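Local coordinates for protein spydx (Streptococcus pyogenes, PDB 2J43) that binds alpha-glucans such as host lung glycogen through two family 41 carbohydrate-binding modules, which form one part of a probable cell-surface pullulanase, at residues A1-R6 / K62-V67; L23-W26 / P32-D35; W96-E99 / A103-Y106; L149-K152 / A157-D160; K189-K194 / V202-T207. All blocks are in the same frame, centred on the assembly; numbering follows the deposited sequence.

Contact 1. Residues A1-R6 / K62-V67; sequences ASHHLR and KHRQQV. Unlike the reference sequence in segment 1-6: Ser2 (reference Glu).
His3 and Arg64 meet face to face at one end of the beta-sandwich of the first carbohydrate-binding module, on the chain just before strands 4-9 and 66-73, which lie in the two facing sheets. The polar part of the contact is a stack. The guanidinium of Arg64 lies flat over one face of the imidazole, with centres 3.5 Å apart and planes only 14° from parallel. The two side chains approach at about a right angle, and a bend in the arginine chain (chi3 -56°) turns its end flat against the ring. Although His3 NE2 and Arg64 NH2 are close, one sits above the other, so they do not hydrogen-bond. Arginine suits this place because its flat pi face can cover a ring while its in-plane N-H groups bond elsewhere: NE to Pro90 O and NH1 to Ala60 O, which fixes the rotation of the group. The apolar part lies deeper. Leu5 and Val67 are buried branched side chains that point at each other between the sheets, and Leu59 touches both. Their meeting is looser than the stack, and its nearest approach is methyl to methyl, Leu5 CD2 to Val67 CG1 at 4.4 Å.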
# COMPACT_ATOMS: atom_id res chain seq x y z
N ALA A 1 -15.01 17.79 5.67
CA ALA A 1 -13.55 18.01 5.86
C ALA A 1 -12.80 17.94 4.52
O ALA A 1 -13.24 17.30 3.57
CB ALA A 1 -12.98 16.95 6.83
N SER A 2 -11.64 18.58 4.49
CA SER A 2 -10.79 18.64 3.31
C SER A 2 -9.99 17.38 3.06
O SER A 2 -9.51 17.17 1.95
CB SER A 2 -9.82 19.80 3.46
OG SER A 2 -10.53 21.00 3.35
N HIS A 3 -9.82 16.56 4.09
CA HIS A 3 -9.00 15.36 3.99
C HIS A 3 -9.76 14.19 4.63
O HIS A 3 -10.49 14.34 5.64
CB HIS A 3 -7.69 15.54 4.75
CG HIS A 3 -6.83 16.64 4.22
ND1 HIS A 3 -5.99 16.48 3.13
CD2 HIS A 3 -6.69 17.93 4.62
CE1 HIS A 3 -5.36 17.63 2.90
NE2 HIS A 3 -5.76 18.51 3.80
N HIS A 4 -9.57 13.03 4.04
CA HIS A 4 -10.22 11.81 4.49
C HIS A 4 -9.19 10.66 4.48
O HIS A 4 -8.24 10.67 3.67
CB HIS A 4 -11.41 11.47 3.58
CG HIS A 4 -12.60 12.38 3.77
ND1 HIS A 4 -12.60 13.71 3.38
CD2 HIS A 4 -13.83 12.14 4.27
CE1 HIS A 4 -13.76 14.25 3.68
NE2 HIS A 4 -14.52 13.33 4.23
N LEU A 5 -9.42 9.67 5.33
CA LEU A 5 -8.71 8.42 5.28
C LEU A 5 -9.67 7.33 4.84
O LEU A 5 -10.62 7.00 5.56
CB LEU A 5 -8.14 8.07 6.66
CG LEU A 5 -7.31 6.77 6.77
CD1 LEU A 5 -6.03 6.86 5.93
CD2 LEU A 5 -6.97 6.43 8.19
N ARG A 6 -9.46 6.76 3.66
CA ARG A 6 -10.28 5.62 3.22
C ARG A 6 -9.75 4.35 3.82
O ARG A 6 -8.64 3.93 3.50
CB ARG A 6 -10.30 5.53 1.70
CG ARG A 6 -10.97 4.30 1.14
CD ARG A 6 -11.51 4.41 -0.29
NE ARG A 6 -12.53 5.45 -0.36
CZ ARG A 6 -13.07 5.84 -1.50
NH1 ARG A 6 -12.70 5.25 -2.62
NH2 ARG A 6 -14.02 6.77 -1.51
N LYS A 62 -5.76 20.02 10.59
CA LYS A 62 -4.32 20.19 10.75
C LYS A 62 -3.73 19.10 11.63
O LYS A 62 -4.42 18.50 12.45
CB LYS A 62 -4.02 21.57 11.35
CG LYS A 62 -4.57 21.74 12.76
CD LYS A 62 -5.16 23.12 13.01
CE LYS A 62 -6.07 23.12 14.22
NZ LYS A 62 -7.46 22.79 13.83
N HIS A 63 -2.44 18.83 11.45
CA HIS A 63 -1.65 17.86 12.19
C HIS A 63 -2.17 16.44 12.06
O HIS A 63 -2.63 15.84 13.03
CB HIS A 63 -1.46 18.27 13.66
CG HIS A 63 -1.01 19.70 13.82
ND1 HIS A 63 -1.79 20.67 14.41
CD2 HIS A 63 0.14 20.31 13.44
CE1 HIS A 63 -1.13 21.83 14.40
NE2 HIS A 63 0.04 21.64 13.82
N ARG A 64 -2.06 15.92 10.84
CA ARG A 64 -2.46 14.57 10.48
C ARG A 64 -1.30 13.58 10.59
O ARG A 64 -0.57 13.38 9.64
CB ARG A 64 -3.05 14.58 9.08
CG ARG A 64 -4.39 15.19 9.00
CD ARG A 64 -5.00 15.25 7.61
NE ARG A 64 -4.15 15.95 6.63
CZ ARG A 64 -4.05 17.28 6.56
NH1 ARG A 64 -4.70 18.07 7.41
NH2 ARG A 64 -3.24 17.83 5.65
N GLN A 65 -1.12 13.00 11.77
CA GLN A 65 -0.02 12.10 12.05
C GLN A 65 -0.45 10.70 12.44
O GLN A 65 0.25 9.73 12.12
CB GLN A 65 0.86 12.64 13.18
CG GLN A 65 1.52 13.98 12.81
CD GLN A 65 2.25 14.57 13.99
OE1 GLN A 65 1.63 14.99 15.00
NE2 GLN A 65 3.57 14.59 13.89
N GLN A 66 -1.53 10.58 13.21
CA GLN A 66 -1.93 9.26 13.71
C GLN A 66 -3.44 9.22 13.91
O GLN A 66 -4.02 10.17 14.45
CB GLN A 66 -1.26 8.96 15.05
CG GLN A 66 0.27 9.03 15.07
CD GLN A 66 0.90 8.51 16.34
OE1 GLN A 66 0.70 7.34 16.71
NE2 GLN A 66 1.71 9.36 16.99
N VAL A 67 -4.04 8.10 13.54
CA VAL A 67 -5.44 7.83 13.72
C VAL A 67 -5.57 6.56 14.51
O VAL A 67 -4.91 5.57 14.23
CB VAL A 67 -6.11 7.65 12.36
CG1 VAL A 67 -7.50 7.11 12.46
CG2 VAL A 67 -6.09 9.03 11.61

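Contact 2. Residues L23-W26 / P32-D35; sequences LWVW and PSKD
Ser33 gives up the most surface here, lodged against Trp24 and Val25 of strand 21-27 and holding to the strand by two hydrogen bonds. Its backbone N donates to Val25 O at 3.0 Å. Its hydroxyl OG accepts from Val25 N at 2.9 Å in a nearly straight bond. Both polar backbone atoms of Val25 are thus satisfied by one residue, the side-chain oxygen standing where a partner strand would offer a carbonyl. Serine is small enough for this, and with OG anti to its own carbonyl carbon (chi1 -61°) the oxygen reaches the strand while CB remains over the indole.

That CB makes a CH-pi contact with Trp24, 3.3 Å from the centroid of the six-membered ring and 14° off its normal. Trp24 extends its ring alongside the loop, so that one face meets Ser33 CB, because CG is anti to the backbone N (chi1 -179°). Beyond the serine, the main chain of Asp35 passes the indole edge, and Trp36 meets the same tryptophan edge-to-face. Val25 CG2 packs beside the hydroxyl, 3.8 Å from Ser33 OG.

The result is a loop pinned to a sandwich strand beside partly exposed tryptophans. Such aromatic surfaces are what family 41 modules present to the rings of alpha-glucans, and the arrangement is consistent with that use.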
# COMPACT_ATOMS: atom_id res chain seq x y z
N LEU A 23 -17.64 2.00 13.81
CA LEU A 23 -16.22 2.38 13.73
C LEU A 23 -16.04 3.59 14.63
O LEU A 23 -16.50 4.69 14.35
CB LEU A 23 -15.83 2.75 12.30
CG LEU A 23 -14.37 3.10 12.06
CD1 LEU A 23 -13.49 1.92 12.47
CD2 LEU A 23 -14.07 3.47 10.58
N TRP A 24 -15.30 3.39 15.70
CA TRP A 24 -15.10 4.34 16.79
C TRP A 24 -13.67 4.89 16.63
O TRP A 24 -12.73 4.12 16.54
CB TRP A 24 -15.26 3.62 18.14
CG TRP A 24 -15.09 4.55 19.31
CD1 TRP A 24 -13.92 4.92 19.93
CD2 TRP A 24 -16.15 5.18 20.02
NE1 TRP A 24 -14.22 5.79 20.96
CE2 TRP A 24 -15.58 5.98 21.02
CE3 TRP A 24 -17.56 5.18 19.88
CZ2 TRP A 24 -16.35 6.77 21.90
CZ3 TRP A 24 -18.33 5.95 20.74
CH2 TRP A 24 -17.73 6.74 21.74
N VAL A 25 -13.52 6.21 16.47
CA VAL A 25 -12.25 6.81 16.06
C VAL A 25 -11.76 7.92 16.99
O VAL A 25 -12.55 8.65 17.59
CB VAL A 25 -12.33 7.35 14.61
CG1 VAL A 25 -12.61 6.22 13.64
CG2 VAL A 25 -13.42 8.40 14.47
N TRP A 26 -10.45 8.01 17.10
CA TRP A 26 -9.80 9.09 17.82
C TRP A 26 -8.46 9.43 17.23
O TRP A 26 -8.07 8.92 16.17
CB TRP A 26 -9.75 8.76 19.28
CG TRP A 26 -8.93 7.55 19.74
CD1 TRP A 26 -7.72 7.62 20.37
CD2 TRP A 26 -9.26 6.13 19.71
NE1 TRP A 26 -7.28 6.37 20.71
CE2 TRP A 26 -8.20 5.43 20.34
CE3 TRP A 26 -10.34 5.38 19.23
CZ2 TRP A 26 -8.18 4.05 20.49
CZ3 TRP A 26 -10.30 4.01 19.38
CH2 TRP A 26 -9.23 3.36 19.99
N PRO A 32 -13.66 13.14 16.63
CA PRO A 32 -13.54 11.94 17.46
C PRO A 32 -14.89 11.49 17.94
O PRO A 32 -15.79 12.28 18.23
CB PRO A 32 -12.67 12.42 18.61
CG PRO A 32 -11.84 13.44 17.96
CD PRO A 32 -12.80 14.22 17.14
N SER A 33 -15.04 10.18 18.05
CA SER A 33 -16.27 9.57 18.54
C SER A 33 -16.56 9.99 19.94
O SER A 33 -15.64 10.13 20.77
CB SER A 33 -16.19 8.03 18.45
OG SER A 33 -16.00 7.62 17.09
N LYS A 34 -17.83 10.20 20.24
CA LYS A 34 -18.26 10.51 21.58
C LYS A 34 -19.51 9.73 21.92
O LYS A 34 -20.23 9.26 21.02
CB LYS A 34 -18.43 12.02 21.77
CG LYS A 34 -19.47 12.63 20.99
CD LYS A 34 -19.43 14.20 21.18
CE LYS A 34 -20.69 14.89 20.62
NZ LYS A 34 -20.40 16.33 20.25
N ASP A 35 -19.78 9.58 23.20
CA ASP A 35 -20.92 8.84 23.71
C ASP A 35 -20.90 7.36 23.40
O ASP A 35 -21.59 6.85 22.49
CB ASP A 35 -22.26 9.47 23.27
CG ASP A 35 -23.43 9.02 24.15
OD1 ASP A 35 -23.25 8.14 25.04
OD2 ASP A 35 -24.57 9.47 24.01

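Contact 3. Residues W96-E99 / A103-Y106; sequences WIDE and AHAY
Trp96 and His104 form an antiparallel hydrogen-bonded pair, followed by the non-hydrogen-bonded pair Ile97 and Ala103, in a short hairpin. Trp96 N gives a good bond to His104 O (3.0 Å, 165°), but the return bond from His104 N to Trp96 O, though only 2.8 Å long, is bent to 130° and weak. The same oxygen takes a second donor, His104 ND1 at 3.3 Å, which comes from above the carbonyl plane and not along a lone pair. Histidine suits this position because its ring, placed by CG beside the backbone N (chi1 -56°), can fold back on its own strand pair and reinforce the bent backbone bond.

Asp98 approaches the imidazole at its edge and at about a right angle. Its OD2 comes to 2.9 Å from His104 CE1, a carbon, while OD1 is occupied by His102 N in the turn, which helps to fix the carboxylate. Trp96 sets the rim of one indole face against the main chain of Tyr106, with CE3 3.3 Å from Tyr106 C. The broad flat indole covers the main chain just past the short strand. His8 stacks on the same indole, and Tyr51 meets it edge-to-face.

Strand 103-104 is the outermost strand on this side of the mixed sheet, and strand 94-97 runs parallel to strand 4-9 on its other flank. Just past the hairpin, Tyr106 reaches the second module, its OH bonded to His199 ND1 and its ring against Phe203 of strand 201-205.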
# COMPACT_ATOMS: atom_id res chain seq x y z
N TRP A 96 -5.13 -0.11 4.25
CA TRP A 96 -5.69 -1.44 4.17
C TRP A 96 -5.42 -2.16 5.46
O TRP A 96 -4.27 -2.31 5.89
CB TRP A 96 -5.10 -2.22 2.99
CG TRP A 96 -5.60 -1.71 1.66
CD1 TRP A 96 -6.55 -2.32 0.89
CD2 TRP A 96 -5.19 -0.54 0.93
NE1 TRP A 96 -6.76 -1.62 -0.25
CE2 TRP A 96 -5.96 -0.51 -0.26
CE3 TRP A 96 -4.26 0.49 1.15
CZ2 TRP A 96 -5.84 0.51 -1.20
CZ3 TRP A 96 -4.12 1.49 0.20
CH2 TRP A 96 -4.90 1.49 -0.98
N ILE A 97 -6.51 -2.64 6.06
CA ILE A 97 -6.47 -3.31 7.35
C ILE A 97 -6.81 -4.75 7.13
O ILE A 97 -7.93 -5.09 6.72
CB ILE A 97 -7.40 -2.65 8.36
CG1 ILE A 97 -6.94 -1.20 8.58
CG2 ILE A 97 -7.41 -3.39 9.69
CD1 ILE A 97 -8.03 -0.26 8.77
N ASP A 98 -5.84 -5.61 7.40
CA ASP A 98 -6.08 -7.02 7.13
C ASP A 98 -6.86 -7.71 8.24
O ASP A 98 -7.29 -7.09 9.20
CB ASP A 98 -4.76 -7.72 6.73
CG ASP A 98 -3.75 -7.82 7.87
OD1 ASP A 98 -4.12 -7.86 9.07
OD2 ASP A 98 -2.53 -7.88 7.59
N GLU A 99 -7.06 -9.01 8.10
CA GLU A 99 -7.90 -9.74 9.04
C GLU A 99 -7.34 -9.84 10.46
O GLU A 99 -8.07 -10.15 11.39
CB GLU A 99 -8.20 -11.15 8.51
CG GLU A 99 -7.01 -12.09 8.58
CD GLU A 99 -6.10 -12.07 7.37
OE1 GLU A 99 -6.18 -11.15 6.51
OE2 GLU A 99 -5.27 -13.00 7.30
N ALA A 103 -2.05 -2.84 9.55
CA ALA A 103 -2.29 -1.79 8.58
C ALA A 103 -1.22 -1.75 7.51
O ALA A 103 -0.04 -2.04 7.77
CB ALA A 103 -2.42 -0.46 9.27
N HIS A 104 -1.64 -1.37 6.31
CA HIS A 104 -0.75 -1.31 5.14
C HIS A 104 -1.03 -0.06 4.37
O HIS A 104 -2.19 0.35 4.22
CB HIS A 104 -1.00 -2.56 4.27
CG HIS A 104 -0.82 -3.84 5.00
ND1 HIS A 104 -1.86 -4.50 5.61
CD2 HIS A 104 0.29 -4.59 5.21
CE1 HIS A 104 -1.40 -5.63 6.14
NE2 HIS A 104 -0.10 -5.70 5.93
N ALA A 105 0.00 0.54 3.78
CA ALA A 105 -0.13 1.79 3.06
C ALA A 105 -0.45 1.59 1.56
O ALA A 105 -0.48 2.55 0.80
CB ALA A 105 1.16 2.62 3.23
N TYR A 106 -0.63 0.33 1.17
CA TYR A 106 -1.07 -0.06 -0.18
C TYR A 106 -1.79 -1.40 -0.01
O TYR A 106 -1.75 -2.00 1.06
CB TYR A 106 0.15 -0.19 -1.11
CG TYR A 106 1.20 -1.12 -0.57
CD1 TYR A 106 1.06 -2.51 -0.63
CD2 TYR A 106 2.38 -0.62 0.02
CE1 TYR A 106 2.00 -3.36 -0.08
CE2 TYR A 106 3.35 -1.47 0.55
CZ TYR A 106 3.17 -2.84 0.47
OH TYR A 106 4.11 -3.70 0.98

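Contact 4. Residues L149-K152 / A157-D160; sequences LSHK and AYVD
A beta hairpin of the second module, formed by strands 147-153 and 156-162, is joined here by a single direct backbone bond between His151 and Tyr158, helped by a water. Tyr158 N donates to His151 O at 2.9 Å. One residue further toward the turn, Lys152 and Ala157 make a non-hydrogen-bonded pair whose CA atoms lie 4.4 Å apart.

On the outer side, the tyrosine ring turns one face to the CB of His151. Its CG stands between the backbone N and carbonyl carbon (chi1 69°), which tips the ring toward strand 147-153, so that His151 CB rests over its face, 3.6 Å from the centroid. The two rings are slid apart and barely overlap, so the close contact is the CH-pi one. Arg115 adds a cation-pi contact to the tyrosine, whose pi system suits both a C-H and a cation.

On the inner side the chemistry is apolar. Leu149 CB meets Ala157 CB at 3.8 Å, and Leu149 CD2 reaches over the backbone of Tyr158 toward Val159, with Val130 touching both Leu149 and Val159. The small alanine lets the leucine come so near. At the exposed margin, Lys152 bends back over the Ala157 methyl, and its NZ makes weak bonds to the carbonyls of Leu149 and Ser150, which may help to hold the irregular strand start.

Where the strands spread, a water replaces the direct backbone bond: it accepts from His151 N at 3.0 Å, donates to Tyr158 O at 2.6 Å, and sits in the plane of the imidazole, 2.8 Å from His151 ND1.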
# COMPACT_ATOMS: atom_id res chain seq x y z
N LEU A 149 7.13 -3.01 -18.47
CA LEU A 149 6.26 -2.21 -17.61
C LEU A 149 4.97 -1.83 -18.37
O LEU A 149 4.60 -0.65 -18.49
CB LEU A 149 7.04 -0.96 -17.17
CG LEU A 149 8.08 -1.28 -16.07
CD1 LEU A 149 9.08 -0.17 -15.93
CD2 LEU A 149 7.46 -1.56 -14.73
N SER A 150 4.28 -2.83 -18.90
CA SER A 150 3.05 -2.59 -19.66
C SER A 150 1.82 -2.44 -18.72
O SER A 150 0.80 -1.85 -19.13
CB SER A 150 2.81 -3.71 -20.67
OG SER A 150 2.81 -4.96 -20.04
N HIS A 151 1.89 -2.98 -17.50
CA HIS A 151 0.72 -2.87 -16.60
C HIS A 151 0.77 -1.50 -15.97
O HIS A 151 1.84 -1.04 -15.54
CB HIS A 151 0.73 -3.95 -15.51
CG HIS A 151 0.50 -5.35 -16.01
ND1 HIS A 151 1.53 -6.15 -16.45
CD2 HIS A 151 -0.64 -6.07 -16.14
CE1 HIS A 151 1.04 -7.33 -16.81
NE2 HIS A 151 -0.27 -7.31 -16.63
N LYS A 152 -0.38 -0.83 -15.92
CA LYS A 152 -0.51 0.47 -15.30
C LYS A 152 -1.40 0.37 -14.09
O LYS A 152 -2.46 -0.28 -14.09
CB LYS A 152 -1.00 1.55 -16.29
CG LYS A 152 -0.20 1.61 -17.61
CD LYS A 152 1.19 2.23 -17.42
CE LYS A 152 2.15 2.07 -18.61
NZ LYS A 152 1.84 0.97 -19.58
N ALA A 157 3.63 2.50 -13.55
CA ALA A 157 3.64 1.22 -14.22
C ALA A 157 4.07 0.20 -13.20
O ALA A 157 4.64 0.57 -12.18
CB ALA A 157 4.59 1.26 -15.40
N TYR A 158 3.81 -1.08 -13.44
CA TYR A 158 4.28 -2.09 -12.52
C TYR A 158 4.51 -3.45 -13.16
O TYR A 158 4.01 -3.74 -14.25
CB TYR A 158 3.32 -2.24 -11.32
CG TYR A 158 1.98 -2.84 -11.64
CD1 TYR A 158 1.81 -4.20 -11.71
CD2 TYR A 158 0.89 -2.04 -11.92
CE1 TYR A 158 0.57 -4.76 -12.02
CE2 TYR A 158 -0.39 -2.59 -12.23
CZ TYR A 158 -0.51 -3.94 -12.27
OH TYR A 158 -1.72 -4.54 -12.57
N VAL A 159 5.27 -4.28 -12.46
CA VAL A 159 5.37 -5.68 -12.79
C VAL A 159 5.34 -6.51 -11.50
O VAL A 159 5.87 -6.09 -10.47
CB VAL A 159 6.63 -5.97 -13.60
CG1 VAL A 159 7.87 -5.62 -12.85
CG2 VAL A 159 6.56 -7.47 -14.12
N ASP A 160 4.71 -7.68 -11.58
CA ASP A 160 4.65 -8.63 -10.48
C ASP A 160 5.73 -9.68 -10.71
O ASP A 160 5.75 -10.39 -11.74
CB ASP A 160 3.27 -9.29 -10.39
CG ASP A 160 2.22 -8.36 -9.89
OD1 ASP A 160 2.54 -7.58 -8.98
OD2 ASP A 160 1.06 -8.32 -10.36
O HOH W 1 4.01 -4.95 -16.58

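Contact 5. Residues K189-K194 / V202-T207; sequences KDYLFK and VFVKDT
Val202 sets a methyl squarely on the face of Phe193, and two residues along Val204 does the same, less centrally, to Tyr191. Val202 CG1 lies 3.4 Å from the phenylalanine centroid and 8° off the ring normal, so all six ring carbons share the contact. Val204 CG1 is 3.8 Å from the tyrosine centroid, displaced toward the rim, and nearest to Tyr191 CE1 at 3.5 Å. Valine fits because its compact branch sends a methyl, CG1, anti to the carbonyl carbon (chi1 -59° for Val202), straight at the ring across the layer. The side chains of each pair come from opposite directions.

Behind them stand strands 191-193 and 201-205, on facing layers of the second module's sandwich. Their axes run nearly antiparallel but 10.1 Å apart, which is a distance for side chains packing across a beta-sandwich core and too wide for backbone pairing. Each strand is instead bonded to its own neighbour, 191-193 to 170-176 and 201-205 to 113-119. Phe172 and Ile174 touch Tyr191, while Leu114 and Ile116 line Val202.

Tyr191 also has a polar end. Its OH bonds to Asp208 O, and a water 2.8 Å from Tyr191 OH, in the ring plane, donates to it and also to Asp206 O at 3.0 Å. The hydroxyl thus anchors the ring's far end to the chain after strand 201-205, while the strand-to-strand contact itself rests on dispersion and CH-pi attraction, as expected for an apolar core.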
# COMPACT_ATOMS: atom_id res chain seq x y z
N LYS A 189 22.56 3.07 -10.30
CA LYS A 189 22.77 2.28 -9.11
C LYS A 189 21.68 1.24 -9.01
O LYS A 189 20.49 1.54 -9.09
CB LYS A 189 22.80 3.17 -7.87
CG LYS A 189 24.20 3.75 -7.54
CD LYS A 189 24.10 5.07 -6.76
CE LYS A 189 24.84 6.26 -7.43
NZ LYS A 189 23.85 7.38 -7.65
N ASP A 190 22.10 0.02 -8.78
CA ASP A 190 21.19 -1.09 -8.58
C ASP A 190 20.27 -0.84 -7.40
O ASP A 190 20.73 -0.41 -6.32
CB ASP A 190 21.97 -2.33 -8.27
CG ASP A 190 22.69 -2.92 -9.49
OD1 ASP A 190 22.37 -2.58 -10.65
OD2 ASP A 190 23.54 -3.83 -9.31
N TYR A 191 19.00 -1.13 -7.58
CA TYR A 191 18.05 -1.12 -6.46
C TYR A 191 18.12 -2.42 -5.72
O TYR A 191 18.08 -3.47 -6.31
CB TYR A 191 16.63 -0.97 -6.98
CG TYR A 191 16.34 0.33 -7.62
CD1 TYR A 191 16.22 1.47 -6.89
CD2 TYR A 191 16.15 0.42 -9.01
CE1 TYR A 191 15.93 2.68 -7.46
CE2 TYR A 191 15.84 1.58 -9.60
CZ TYR A 191 15.75 2.75 -8.86
OH TYR A 191 15.48 3.92 -9.52
N LEU A 192 18.18 -2.35 -4.39
CA LEU A 192 18.24 -3.53 -3.57
C LEU A 192 17.12 -3.47 -2.54
O LEU A 192 16.85 -2.41 -1.97
CB LEU A 192 19.60 -3.56 -2.85
CG LEU A 192 20.63 -4.64 -3.23
CD1 LEU A 192 20.66 -5.03 -4.74
CD2 LEU A 192 22.04 -4.22 -2.74
N PHE A 193 16.45 -4.59 -2.33
CA PHE A 193 15.38 -4.66 -1.33
C PHE A 193 15.41 -5.94 -0.57
O PHE A 193 15.44 -7.00 -1.12
CB PHE A 193 14.01 -4.48 -2.00
CG PHE A 193 12.87 -4.32 -1.02
CD1 PHE A 193 12.74 -3.14 -0.28
CD2 PHE A 193 11.94 -5.31 -0.86
CE1 PHE A 193 11.70 -3.01 0.63
CE2 PHE A 193 10.88 -5.18 0.04
CZ PHE A 193 10.77 -4.02 0.77
N LYS A 194 15.35 -5.84 0.76
CA LYS A 194 15.44 -7.02 1.61
C LYS A 194 14.43 -7.02 2.78
O LYS A 194 14.69 -7.65 3.80
CB LYS A 194 16.87 -7.16 2.17
CG LYS A 194 17.38 -5.95 2.94
CD LYS A 194 18.39 -6.35 4.03
CE LYS A 194 19.79 -6.56 3.51
NZ LYS A 194 20.79 -6.58 4.64
N VAL A 202 6.86 -2.52 -3.64
CA VAL A 202 7.82 -1.45 -3.55
C VAL A 202 7.60 -0.42 -4.62
O VAL A 202 6.86 -0.62 -5.62
CB VAL A 202 9.27 -1.97 -3.53
CG1 VAL A 202 9.51 -2.91 -2.34
CG2 VAL A 202 9.63 -2.63 -4.83
N PHE A 203 8.23 0.74 -4.44
CA PHE A 203 7.94 1.91 -5.21
C PHE A 203 9.23 2.61 -5.54
O PHE A 203 10.03 2.91 -4.64
CB PHE A 203 7.01 2.85 -4.43
CG PHE A 203 5.76 2.16 -3.97
CD1 PHE A 203 4.61 2.26 -4.69
CD2 PHE A 203 5.78 1.35 -2.86
CE1 PHE A 203 3.47 1.52 -4.29
CE2 PHE A 203 4.66 0.65 -2.46
CZ PHE A 203 3.51 0.74 -3.19
N VAL A 204 9.47 2.79 -6.83
CA VAL A 204 10.60 3.58 -7.34
C VAL A 204 10.13 4.61 -8.33
O VAL A 204 9.02 4.51 -8.87
CB VAL A 204 11.74 2.69 -7.97
CG1 VAL A 204 12.52 1.94 -6.87
CG2 VAL A 204 11.19 1.78 -8.98
N LYS A 205 10.91 5.68 -8.51
CA LYS A 205 10.49 6.74 -9.38
C LYS A 205 11.65 7.45 -10.10
O LYS A 205 12.76 7.48 -9.57
CB LYS A 205 9.74 7.82 -8.58
CG LYS A 205 10.49 8.40 -7.38
CD LYS A 205 9.64 9.54 -6.73
CE LYS A 205 10.29 10.13 -5.52
NZ LYS A 205 11.55 10.92 -5.80
N ASP A 206 11.36 7.96 -11.30
CA ASP A 206 12.25 8.86 -12.03
C ASP A 206 13.68 8.30 -12.09
O ASP A 206 13.88 7.15 -12.53
CB ASP A 206 12.13 10.27 -11.38
CG ASP A 206 10.70 10.77 -11.36
OD1 ASP A 206 10.08 10.83 -12.43
OD2 ASP A 206 10.13 11.10 -10.33
N THR A 207 14.68 9.08 -11.62
CA THR A 207 16.05 8.65 -11.53
C THR A 207 16.55 8.57 -10.11
O THR A 207 17.75 8.57 -9.82
CB THR A 207 16.98 9.57 -12.33
OG1 THR A 207 16.79 10.93 -11.92
CG2 THR A 207 16.62 9.54 -13.80
O HOH W 2 15.15 4.50 -12.19

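Overall arrangement
Contacts 1, 2 and 3 belong to the first module, contacts 4 and 5 to the second. Contact 5 is the most buried and purely apolar between its side chains; contact 1 also spans two facing layers, but at the sandwich end, where an arginine-histidine stack lies beside the apolar pair. Contacts 3 and 4 are both hairpins, held by backbone bonds with a histidine at the weak place, yet one uses its ring and the other a water. Contact 2 ties a loop to a strand at the surface, about 40 Å from contact 4 between centres. Contacts 1 and 2 touch through Val67 and Trp26; contacts 3 and 5 touch across the boundary between the modules.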